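Local coordinates for CurF (Lyngbya majuscula, PDB 2Q2X), which probably acts as a decarboxylase of the crotonase (enoyl-CoA hydratase/isomerase) superfamily in curacin biosynthesis, at residues V14-K19 / K49-T54. Numbering follows the deposited sequence.
Sequences VQITMK and KVVILT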
loop_
_atom_site.group_PDB
_atom_site.type_symbol
_atom_site.label_atom_id
_atom_site.label_comp_id
_atom_site.label_asym_id
_atom_site.label_seq_id
_atom_site.Cartn_x
_atom_site.Cartn_y
_atom_site.Cartn_z
ATOM N N VAL A 14 -16.835 -18.073 17.580
ATOM C CA VAL A 14 -16.587 -17.939 19.016
ATOM C C VAL A 14 -16.012 -16.573 19.388
ATOM O O VAL A 14 -15.488 -15.846 18.531
ATOM C CB VAL A 14 -15.700 -19.073 19.580
ATOM C CG1 VAL A 14 -16.390 -20.387 19.438
ATOM C CG2 VAL A 14 -14.316 -19.097 18.933
ATOM N N GLN A 15 -16.133 -16.231 20.670
ATOM C CA GLN A 15 -15.636 -14.969 21.207
ATOM C C GLN A 15 -14.661 -15.239 22.355
ATOM O O GLN A 15 -14.943 -16.048 23.250
ATOM C CB GLN A 15 -16.799 -14.087 21.676
ATOM C CG GLN A 15 -16.411 -12.677 22.112
ATOM C CD GLN A 15 -17.612 -11.856 22.578
ATOM O OE1 GLN A 15 -18.484 -11.501 21.781
ATOM N NE2 GLN A 15 -17.649 -11.537 23.871
ATOM N N ILE A 16 -13.502 -14.582 22.299
ATOM C CA ILE A 16 -12.529 -14.601 23.391
ATOM C C ILE A 16 -12.539 -13.217 24.021
ATOM O O ILE A 16 -12.183 -12.223 23.381
ATOM C CB ILE A 16 -11.110 -15.001 22.917
ATOM C CG1 ILE A 16 -11.082 -16.486 22.546
ATOM C CG2 ILE A 16 -10.052 -14.685 24.005
ATOM C CD1 ILE A 16 -9.799 -16.953 21.866
ATOM N N THR A 17 -12.979 -13.153 25.272
ATOM C CA THR A 17 -13.157 -11.870 25.945
ATOM C C THR A 17 -12.125 -11.698 27.059
ATOM O O THR A 17 -12.048 -12.534 27.966
ATOM C CB THR A 17 -14.587 -11.749 26.523
ATOM O OG1 THR A 17 -15.540 -12.211 25.551
ATOM C CG2 THR A 17 -14.903 -10.311 26.924
HETATM N N MSE A 18 -11.341 -10.623 26.963
HETATM C CA MSE A 18 -10.310 -10.276 27.938
HETATM C C MSE A 18 -10.898 -9.316 28.968
HETATM O O MSE A 18 -11.326 -8.208 28.631
HETATM C CB MSE A 18 -9.105 -9.604 27.253
HETATM C CG MSE A 18 -8.257 -10.523 26.371
HETATM SE SE MSE A 18 -6.851 -9.514 25.446
HETATM C CE MSE A 18 -7.971 -8.567 24.145
ATOM N N LYS A 19 -10.925 -9.750 30.225
ATOM C CA LYS A 19 -11.403 -8.893 31.314
ATOM C C LYS A 19 -10.541 -9.046 32.571
ATOM O O LYS A 19 -10.786 -9.924 33.415
ATOM C CB LYS A 19 -12.876 -9.179 31.617
ATOM C CG LYS A 19 -13.521 -8.185 32.575
ATOM C CD LYS A 19 -14.986 -8.526 32.777
ATOM C CE LYS A 19 -15.646 -7.580 33.758
ATOM N NZ LYS A 19 -17.121 -7.753 33.721
ATOM N N LYS A 49 -14.937 -21.740 13.358
ATOM C CA LYS A 49 -14.648 -21.095 12.076
ATOM C C LYS A 49 -14.077 -19.678 12.191
ATOM O O LYS A 49 -13.269 -19.268 11.362
ATOM C CB LYS A 49 -15.916 -21.028 11.227
ATOM C CG LYS A 49 -16.342 -22.338 10.604
ATOM C CD LYS A 49 -17.458 -22.052 9.646
ATOM C CE LYS A 49 -17.867 -23.272 8.860
ATOM N NZ LYS A 49 -19.086 -22.916 8.109
ATOM N N VAL A 50 -14.530 -18.923 13.190
ATOM C CA VAL A 50 -14.098 -17.536 13.382
ATOM C C VAL A 50 -13.959 -17.242 14.876
ATOM O O VAL A 50 -14.804 -17.668 15.677
ATOM C CB VAL A 50 -15.103 -16.513 12.720
ATOM C CG1 VAL A 50 -14.714 -15.056 13.001
ATOM C CG2 VAL A 50 -15.217 -16.737 11.230
ATOM N N VAL A 51 -12.883 -16.537 15.251
ATOM C CA VAL A 51 -12.767 -15.974 16.603
ATOM C C VAL A 51 -12.816 -14.449 16.604
ATOM O O VAL A 51 -12.219 -13.784 15.766
ATOM C CB VAL A 51 -11.589 -16.578 17.473
ATOM C CG1 VAL A 51 -10.613 -17.369 16.649
ATOM C CG2 VAL A 51 -10.890 -15.528 18.339
ATOM N N ILE A 52 -13.608 -13.916 17.524
ATOM C CA ILE A 52 -13.657 -12.496 17.792
ATOM C C ILE A 52 -12.947 -12.285 19.111
ATOM O O ILE A 52 -13.365 -12.816 20.142
ATOM C CB ILE A 52 -15.111 -11.988 17.886
ATOM C CG1 ILE A 52 -15.841 -12.296 16.564
ATOM C CG2 ILE A 52 -15.142 -10.479 18.153
ATOM C CD1 ILE A 52 -17.348 -12.395 16.708
ATOM N N LEU A 53 -11.853 -11.536 19.057
ATOM C CA LEU A 53 -11.067 -11.208 20.236
ATOM C C LEU A 53 -11.455 -9.798 20.670
ATOM O O LEU A 53 -11.450 -8.875 19.862
ATOM C CB LEU A 53 -9.569 -11.292 19.916
ATOM C CG LEU A 53 -8.554 -10.927 21.019
ATOM C CD1 LEU A 53 -8.703 -11.847 22.248
ATOM C CD2 LEU A 53 -7.128 -10.957 20.507
ATOM N N THR A 54 -11.815 -9.640 21.942
ATOM C CA THR A 54 -12.312 -8.355 22.426
ATOM C C THR A 54 -11.874 -8.151 23.886
ATOM O O THR A 54 -11.491 -9.110 24.574
ATOM C CB THR A 54 -13.882 -8.244 22.256
ATOM O OG1 THR A 54 -14.300 -6.889 22.423
ATOM C CG2 THR A 54 -14.635 -9.119 23.242
#
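Over one face of the Q15 side-chain amide, off centre, lies the methyl of T54, its CG2 3.9 Å from Q15 NE2. At its edge, NE2 gives a nearly straight hydrogen bond (173°) to T17 OG1, in the amide plane and 2.8 Å away, while OE1 has a weak hydrogen bond to Q186 NE2. CG anti to the backbone N (chi1 -173°) carries the extended chain out from the sheet, leaning toward the T17 end, and the amide's turn (chi3 -68°) brings NE2 round to T17 OG1. Were Q15 shortened to an alanine, T17 OG1 would probably lose this donor and the T54 methyl the amide face it rests on. The same methyl packs 3.9 Å from T17 CG2, the two threonines lying side by side, while T54 OG1 is hydrogen-bonded to A96 O and Q98 OE1.

The opposite face of the sheet is apolar. L53 CD1 sits 3.6 Å from I16 CG2 and also meets the bent end of M18, a selenomethionine, through CE; farther along, I16 CD1 reaches V51 CG2. Between the faces runs regular parallel pairing: V14, I16 and M18 donate to V50, I52 and T54, and the V14 and I16 carbonyls accept from I52 and T54.

The two strands are the parallel arms of a beta-alpha-beta unit in a crotonase-family domain, joined through helix 29-44. That helix covers the face of I16 and L53 through L35, C38 and F39; helix 178-192 meets Q15 and I52 on the other, and strand 4-10 pairs antiparallel with 13-18 and 93-97 parallel with 50-54.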